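Local structure of D-isomer specific 2-hydroxyacid dehydrogenase NAD-binding (Xanthobacter autotrophicus, 4XA8) at residues 113-118 with 229-234; 254-259 with 276-281. The protein probably acts as an NAD(P)-dependent oxidoreductase on D-2-hydroxyacids or the matching 2-oxoacids, through a Rossmann-type domain. All blocks are in the same frame, centred on the assembly; numbering follows the deposited sequence.

Contact 1. Residues 113-118 with 229-234; sequences FCVLRH and KFINVA
H118 and I231 each set the first side-chain bond anti to their own carbonyl carbon (chi1 -70° and -65°), which brings the imidazole of the helix against CG1 of the strand. There CD2 of H118 lies 3.8 Å from CG1 of I231, the two side chains sliding past each other in opposite directions. Beyond CG1, the CD1 methyl of I231 presses on the helix at CB of C114, 3.7 Å away, while V115 crosses the isoleucine at about a right angle, its CG2 3.9 Å from CD1. K229 comes to the same side of the imidazole as I231, and it too runs opposite to H118: its CB is 4.1 Å from CG of the ring, and a bend at the last torsion turns NZ onto the backbone O of H118 at 2.9 Å, tilted from the carbonyl plane. That ammonium also forms salt bridges with D121 and E255. Cut back to an alanine, K229 is likely to leave the H118 carbonyl and D121 without their ammonium, and E255 with one partner fewer. The ring nitrogens of H118 bond to E255 and T257 of strand 253-258. At the strand's end OD1 of N232 accepts from N of A234 in an Asx turn. Helix 103-119 thus packs nearly antiparallel (164°) on a strand of the Rossmann-type parallel sheet, whose C-terminal end leads to the NADPH-binding V233 and A234.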
ATOM      1  N   PHE A 113       2.198  -3.297  -0.238  1.00 22.83           N
ATOM      2  CA  PHE A 113       1.565  -2.229   0.555  1.00 23.46           C
ATOM      3  C   PHE A 113       2.531  -1.616   1.584  1.00 21.75           C
ATOM      4  O   PHE A 113       2.645  -0.396   1.673  1.00 21.24           O
ATOM      5  CB  PHE A 113       0.301  -2.760   1.272  1.00 24.36           C
ATOM      6  CG  PHE A 113      -0.088  -1.927   2.470  1.00 26.09           C
ATOM      7  CD1 PHE A 113      -0.751  -0.724   2.317  1.00 26.06           C
ATOM      8  CD2 PHE A 113       0.247  -2.339   3.745  1.00 27.49           C
ATOM      9  CE1 PHE A 113      -1.069   0.053   3.446  1.00 26.76           C
ATOM     10  CE2 PHE A 113      -0.053  -1.571   4.876  1.00 27.60           C
ATOM     11  CZ  PHE A 113      -0.689  -0.369   4.720  1.00 26.93           C
ATOM     12  N   CYS A 114       3.234  -2.462   2.358  1.00 21.60           N
ATOM     13  CA  CYS A 114       4.119  -1.954   3.419  1.00 21.47           C
ATOM     14  C   CYS A 114       5.335  -1.186   2.830  1.00 20.72           C
ATOM     15  O   CYS A 114       5.696  -0.105   3.295  1.00 19.82           O
ATOM     16  CB  CYS A 114       4.687  -3.117   4.238  1.00 22.39           C
ATOM     17  SG  CYS A 114       3.496  -4.012   5.205  1.00 23.95           S
ATOM     18  N   VAL A 115       5.918  -1.731   1.757  1.00 20.42           N
ATOM     19  CA  VAL A 115       7.054  -1.081   1.094  1.00 20.74           C
ATOM     20  C   VAL A 115       6.597   0.255   0.509  1.00 21.71           C
ATOM     21  O   VAL A 115       7.302   1.276   0.713  1.00 21.98           O
ATOM     22  CB  VAL A 115       7.678  -1.952   0.030  1.00 20.72           C
ATOM     23  CG1 VAL A 115       8.701  -1.177  -0.811  1.00 21.35           C
ATOM     24  CG2 VAL A 115       8.317  -3.140   0.696  1.00 21.20           C
ATOM     25  N   LEU A 116       5.429   0.289  -0.155  1.00 22.29           N
ATOM     26  CA  LEU A 116       4.973   1.562  -0.785  1.00 23.06           C
ATOM     27  C   LEU A 116       4.622   2.631   0.284  1.00 22.51           C
ATOM     28  O   LEU A 116       4.898   3.834   0.125  1.00 22.43           O
ATOM     29  CB  LEU A 116       3.755   1.341  -1.702  1.00 24.52           C
ATOM     30  CG  LEU A 116       3.992   0.547  -2.990  1.00 26.96           C
ATOM     31  CD1 LEU A 116       2.689   0.130  -3.667  1.00 28.53           C
ATOM     32  CD2 LEU A 116       4.819   1.430  -3.869  1.00 29.48           C
ATOM     33  N   ARG A 117       4.065   2.154   1.379  1.00 22.03           N
ATOM     34  CA  ARG A 117       3.672   3.035   2.452  1.00 23.78           C
ATOM     35  C   ARG A 117       4.960   3.761   2.982  1.00 22.40           C
ATOM     36  O   ARG A 117       4.951   4.973   3.184  1.00 21.90           O
ATOM     37  CB  ARG A 117       2.933   2.246   3.515  1.00 25.13           C
ATOM     38  CG  ARG A 117       2.631   2.911   4.837  1.00 28.34           C
ATOM     39  CD  ARG A 117       1.801   2.053   5.820  1.00 29.33           C
ATOM     40  NE  ARG A 117       1.532   2.932   6.957  1.00 32.60           N
ATOM     41  CZ  ARG A 117       2.357   3.148   7.958  1.00 33.24           C
ATOM     42  NH1 ARG A 117       3.501   2.499   8.034  1.00 31.89           N
ATOM     43  NH2 ARG A 117       2.053   4.059   8.886  1.00 34.20           N
ATOM     44  N   HIS A 118       6.054   3.044   3.183  1.00 21.69           N
ATOM     45  CA  HIS A 118       7.316   3.675   3.604  1.00 21.94           C
ATOM     46  C   HIS A 118       8.026   4.477   2.521  1.00 23.19           C
ATOM     47  O   HIS A 118       8.549   5.557   2.791  1.00 23.60           O
ATOM     48  CB  HIS A 118       8.263   2.623   4.203  1.00 22.41           C
ATOM     49  CG  HIS A 118       7.794   2.113   5.526  1.00 22.97           C
ATOM     50  ND1 HIS A 118       7.714   2.920   6.642  1.00 23.90           N
ATOM     51  CD2 HIS A 118       7.323   0.903   5.903  1.00 22.95           C
ATOM     52  CE1 HIS A 118       7.243   2.217   7.656  1.00 24.21           C
ATOM     53  NE2 HIS A 118       7.016   0.991   7.233  1.00 24.95           N
ATOM     54  N   LYS A 229      14.029   2.052   7.235  1.00 23.89           N
ATOM     55  CA  LYS A 229      12.629   1.677   7.461  1.00 25.32           C
ATOM     56  C   LYS A 229      12.498   0.136   7.485  1.00 25.41           C
ATOM     57  O   LYS A 229      13.005  -0.541   6.611  1.00 24.75           O
ATOM     58  CB  LYS A 229      11.769   2.320   6.391  1.00 28.66           C
ATOM     59  CG  LYS A 229      11.988   3.850   6.431  1.00 33.68           C
ATOM     60  CD  LYS A 229      11.715   4.567   5.154  1.00 40.70           C
ATOM     61  CE  LYS A 229      11.657   6.091   5.342  1.00 41.50           C
ATOM     62  NZ  LYS A 229      10.333   6.593   4.800  1.00 46.19           N
ATOM     63  N   PHE A 230      11.840  -0.385   8.522  1.00 23.36           N
ATOM     64  CA  PHE A 230      11.886  -1.816   8.870  1.00 22.01           C
ATOM     65  C   PHE A 230      10.472  -2.429   8.833  1.00 22.62           C
ATOM     66  O   PHE A 230       9.550  -1.920   9.470  1.00 22.87           O
ATOM     67  CB  PHE A 230      12.480  -1.905  10.265  1.00 24.04           C
ATOM     68  CG  PHE A 230      12.805  -3.288  10.724  1.00 23.59           C
ATOM     69  CD1 PHE A 230      11.851  -4.038  11.399  1.00 26.23           C
ATOM     70  CD2 PHE A 230      14.063  -3.837  10.528  1.00 25.45           C
ATOM     71  CE1 PHE A 230      12.128  -5.307  11.854  1.00 26.96           C
ATOM     72  CE2 PHE A 230      14.356  -5.116  11.007  1.00 26.56           C
ATOM     73  CZ  PHE A 230      13.388  -5.841  11.662  1.00 25.92           C
ATOM     74  N   ILE A 231      10.308  -3.524   8.079  1.00 21.25           N
ATOM     75  CA  ILE A 231       9.049  -4.213   7.918  1.00 20.27           C
ATOM     76  C   ILE A 231       9.268  -5.683   8.346  1.00 22.14           C
ATOM     77  O   ILE A 231      10.184  -6.337   7.828  1.00 21.86           O
ATOM     78  CB  ILE A 231       8.605  -4.207   6.471  1.00 20.02           C
ATOM     79  CG1 ILE A 231       8.326  -2.776   6.025  1.00 20.19           C
ATOM     80  CG2 ILE A 231       7.363  -5.082   6.253  1.00 22.30           C
ATOM     81  CD1 ILE A 231       8.327  -2.631   4.533  1.00 20.95           C
ATOM     82  N   ASN A 232       8.443  -6.183   9.271  1.00 21.17           N
ATOM     83  CA  ASN A 232       8.548  -7.617   9.724  1.00 22.40           C
ATOM     84  C   ASN A 232       7.267  -8.356   9.462  1.00 22.57           C
ATOM     85  O   ASN A 232       6.233  -8.012  10.048  1.00 22.87           O
ATOM     86  CB  ASN A 232       8.869  -7.734  11.181  1.00 23.98           C
ATOM     87  CG  ASN A 232       9.294  -9.144  11.557  1.00 25.95           C
ATOM     88  OD1 ASN A 232       9.502  -9.990  10.685  1.00 25.60           O
ATOM     89  ND2 ASN A 232       9.393  -9.401  12.850  1.00 28.57           N
ATOM     90  N   VAL A 233       7.318  -9.330   8.537  1.00 21.44           N
ATOM     91  CA  VAL A 233       6.170 -10.177   8.225  1.00 24.04           C
ATOM     92  C   VAL A 233       6.537 -11.666   8.416  1.00 26.76           C
ATOM     93  O   VAL A 233       5.774 -12.527   8.010  1.00 31.95           O
ATOM     94  CB  VAL A 233       5.608  -9.946   6.805  1.00 24.25           C
ATOM     95  CG1 VAL A 233       5.002  -8.515   6.693  1.00 23.64           C
ATOM     96  CG2 VAL A 233       6.686 -10.114   5.746  1.00 23.74           C
ATOM     97  N   ALA A 234       7.653 -11.978   9.047  1.00 29.10           N
ATOM     98  CA  ALA A 234       8.083 -13.381   9.173  1.00 32.40           C
ATOM     99  C   ALA A 234       7.527 -13.936  10.469  1.00 35.94           C
ATOM    100  O   ALA A 234       6.473 -14.515  10.494  1.00 40.74           O
ATOM    101  CB  ALA A 234       9.586 -13.491   9.176  1.00 34.43           C
TER

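Contact 2. Residues 254-259 with 276-281; sequences AEATLD and DNVLVT
OD1 of D259 is gripped twice, by OG1 of T281, which donates to it at 2.6 Å, and by the backbone N of L284, while the other carboxylate oxygen, OD2, takes the backbone N of A285. Both oxygens are therefore tied to the chain following strand 278-280. The threonine meets OD1 on the anti side of the carboxylate, 26° out of its plane, and the two side chains cross at about a right angle. D259 reaches this position because CG stands anti to the backbone N (chi1 -167°), while T281 holds OG1 between its backbone N and carbonyl carbon.

Upstream, the strands 254-258 and 278-280 pair in parallel, only 7° apart. Four backbone bonds join them: A256 N to N277 O, L279 N to A256 O, L258 N to L279 O at 2.9 Å, and T281 N to L258 O. At the start of the pairing, ND2 of N277 donates to O of A254 at 2.9 Å; the acceptor lies in the plane of the amide, but the donor stands well above the carbonyl plane. On the face of A256 and L258, CD1 of L258 meets CG1 of V278 at 4.0 Å. On the other face T257 and L279 lie side by side, pointing the same way. L244 and L248 of helix 241-250 cover the first face, and R117 of helix 103-119 packs on the second. Q129 of the second subunit bonds O of V278 and N of V280.

The side-chain bonds of D259 sit at the C-terminal end of the pairing; with both carboxylate oxygens held, they probably fix the orientation of this residue at the NADPH site.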
ATOM      1  N   ALA A 254      14.064   4.648  11.517  1.00 27.99           N
ATOM      2  CA  ALA A 254      13.175   5.798  11.488  1.00 27.99           C
ATOM      3  C   ALA A 254      11.680   5.446  11.658  1.00 26.95           C
ATOM      4  O   ALA A 254      10.888   6.220  12.281  1.00 26.96           O
ATOM      5  CB  ALA A 254      13.385   6.582  10.209  1.00 28.02           C
ATOM      6  N   GLU A 255      11.288   4.322  11.087  1.00 27.30           N
ATOM      7  CA  GLU A 255       9.906   3.874  11.121  1.00 27.29           C
ATOM      8  C   GLU A 255       9.801   2.398  10.811  1.00 25.25           C
ATOM      9  O   GLU A 255      10.712   1.811  10.242  1.00 25.35           O
ATOM     10  CB  GLU A 255       8.996   4.732  10.165  1.00 31.00           C
ATOM     11  CG  GLU A 255       9.593   5.059   8.837  1.00 33.05           C
ATOM     12  CD  GLU A 255       8.750   6.012   7.959  1.00 34.99           C
ATOM     13  OE1 GLU A 255       8.291   5.547   6.894  1.00 30.63           O
ATOM     14  OE2 GLU A 255       8.557   7.214   8.302  1.00 35.45           O
ATOM     15  N   ALA A 256       8.685   1.789  11.209  1.00 23.38           N
ATOM     16  CA  ALA A 256       8.498   0.391  11.049  1.00 24.54           C
ATOM     17  C   ALA A 256       7.038   0.028  10.873  1.00 24.51           C
ATOM     18  O   ALA A 256       6.111   0.783  11.276  1.00 24.33           O
ATOM     19  CB  ALA A 256       9.065  -0.359  12.271  1.00 24.30           C
ATOM     20  N   THR A 257       6.870  -1.138  10.246  1.00 23.45           N
ATOM     21  CA  THR A 257       5.603  -1.797  10.058  1.00 23.75           C
ATOM     22  C   THR A 257       5.832  -3.261  10.511  1.00 23.87           C
ATOM     23  O   THR A 257       6.663  -3.998   9.951  1.00 22.11           O
ATOM     24  CB  THR A 257       5.018  -1.698   8.619  1.00 25.86           C
ATOM     25  OG1 THR A 257       4.856  -0.311   8.216  1.00 26.65           O
ATOM     26  CG2 THR A 257       3.702  -2.415   8.524  1.00 26.42           C
ATOM     27  N   LEU A 258       5.091  -3.662  11.551  1.00 22.62           N
ATOM     28  CA  LEU A 258       5.345  -4.929  12.256  1.00 22.76           C
ATOM     29  C   LEU A 258       4.036  -5.696  12.300  1.00 23.46           C
ATOM     30  O   LEU A 258       3.044  -5.194  12.838  1.00 24.64           O
ATOM     31  CB  LEU A 258       5.871  -4.663  13.669  1.00 23.11           C
ATOM     32  CG  LEU A 258       7.123  -3.793  13.773  1.00 23.48           C
ATOM     33  CD1 LEU A 258       7.354  -3.502  15.240  1.00 25.35           C
ATOM     34  CD2 LEU A 258       8.331  -4.455  13.112  1.00 25.01           C
ATOM     35  N   ASP A 259       4.025  -6.874  11.671  1.00 24.07           N
ATOM     36  CA  ASP A 259       2.837  -7.743  11.580  1.00 26.61           C
ATOM     37  C   ASP A 259       2.879  -8.970  12.506  1.00 27.12           C
ATOM     38  O   ASP A 259       1.906  -9.727  12.573  1.00 28.28           O
ATOM     39  CB  ASP A 259       2.681  -8.266  10.133  1.00 27.08           C
ATOM     40  CG  ASP A 259       1.340  -8.891   9.867  1.00 29.38           C
ATOM     41  OD1 ASP A 259       0.317  -8.275  10.194  1.00 31.10           O
ATOM     42  OD2 ASP A 259       1.290  -9.995   9.273  1.00 32.76           O
ATOM     43  N   ASP A 276       4.292   6.592  17.376  1.00 36.08           N
ATOM     44  CA  ASP A 276       3.843   7.273  16.181  1.00 41.65           C
ATOM     45  C   ASP A 276       4.441   6.795  14.882  1.00 38.70           C
ATOM     46  O   ASP A 276       3.786   6.896  13.824  1.00 41.87           O
ATOM     47  CB  ASP A 276       4.219   8.761  16.272  1.00 49.82           C
ATOM     48  CG  ASP A 276       3.076   9.623  16.631  1.00 56.67           C
ATOM     49  OD1 ASP A 276       1.960   9.278  16.195  1.00 64.28           O
ATOM     50  OD2 ASP A 276       3.288  10.665  17.308  1.00 65.35           O
ATOM     51  N   ASN A 277       5.692   6.347  14.942  1.00 35.97           N
ATOM     52  CA  ASN A 277       6.417   5.862  13.747  1.00 32.51           C
ATOM     53  C   ASN A 277       6.415   4.351  13.501  1.00 30.56           C
ATOM     54  O   ASN A 277       7.191   3.844  12.685  1.00 30.30           O
ATOM     55  CB  ASN A 277       7.842   6.376  13.797  1.00 34.45           C
ATOM     56  CG  ASN A 277       8.560   5.966  15.049  1.00 34.90           C
ATOM     57  OD1 ASN A 277       7.930   5.720  16.080  1.00 36.98           O
ATOM     58  ND2 ASN A 277       9.852   5.927  14.991  1.00 35.17           N
ATOM     59  N   VAL A 278       5.560   3.624  14.235  1.00 30.35           N
ATOM     60  CA  VAL A 278       5.358   2.206  14.059  1.00 28.40           C
ATOM     61  C   VAL A 278       3.885   1.972  13.686  1.00 27.91           C
ATOM     62  O   VAL A 278       2.991   2.555  14.324  1.00 26.37           O
ATOM     63  CB  VAL A 278       5.656   1.419  15.347  1.00 28.89           C
ATOM     64  CG1 VAL A 278       5.324  -0.036  15.178  1.00 29.28           C
ATOM     65  CG2 VAL A 278       7.104   1.570  15.765  1.00 30.59           C
ATOM     66  N   LEU A 279       3.642   1.138  12.668  1.00 25.63           N
ATOM     67  CA  LEU A 279       2.311   0.587  12.400  1.00 26.14           C
ATOM     68  C   LEU A 279       2.309  -0.857  12.844  1.00 26.63           C
ATOM     69  O   LEU A 279       3.173  -1.674  12.413  1.00 25.59           O
ATOM     70  CB  LEU A 279       1.922   0.679  10.901  1.00 27.14           C
ATOM     71  CG  LEU A 279       0.620  -0.041  10.454  1.00 28.11           C
ATOM     72  CD1 LEU A 279      -0.592   0.448  11.234  1.00 31.43           C
ATOM     73  CD2 LEU A 279       0.364   0.123   8.958  1.00 28.86           C
ATOM     74  N   VAL A 280       1.417  -1.148  13.782  1.00 25.49           N
ATOM     75  CA  VAL A 280       1.211  -2.504  14.299  1.00 27.25           C
ATOM     76  C   VAL A 280       0.032  -3.069  13.522  1.00 26.93           C
ATOM     77  O   VAL A 280      -1.057  -2.449  13.460  1.00 27.43           O
ATOM     78  CB  VAL A 280       0.860  -2.497  15.804  1.00 29.49           C
ATOM     79  CG1 VAL A 280       0.361  -3.882  16.253  1.00 30.89           C
ATOM     80  CG2 VAL A 280       2.070  -2.104  16.627  1.00 30.75           C
ATOM     81  N   THR A 281       0.269  -4.193  12.869  1.00 27.61           N
ATOM     82  CA  THR A 281      -0.777  -4.945  12.219  1.00 29.07           C
ATOM     83  C   THR A 281      -0.917  -6.336  12.869  1.00 29.25           C
ATOM     84  O   THR A 281       0.066  -7.016  13.144  1.00 28.96           O
ATOM     85  CB  THR A 281      -0.618  -5.044  10.682  1.00 31.19           C
ATOM     86  OG1 THR A 281       0.612  -5.664  10.279  1.00 30.22           O
ATOM     87  CG2 THR A 281      -0.744  -3.630   9.984  1.00 33.20           C
TER

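How the contacts relate
Contacts 1 and 2 share one parallel sheet, in which strand 228-232 lies next to strand 253-258, and their centres are 8 Å apart. H118 of contact 1 joins them: its ND1 is 2.7 Å from OE1 of E255 and its NE2 2.7 Å from OG1 of T257, both probable hydrogen bonds. E255 thus links the imidazole and the ammonium of K229 in a polar cluster between helix and sheet. At the C-terminal ends of the strands the two contacts supply V233, A234 and D259 to the NADPH site, whose ligand is absent from this chain; side chains of V233 and D259 come within about 4 Å. Both contacts also touch the second subunit.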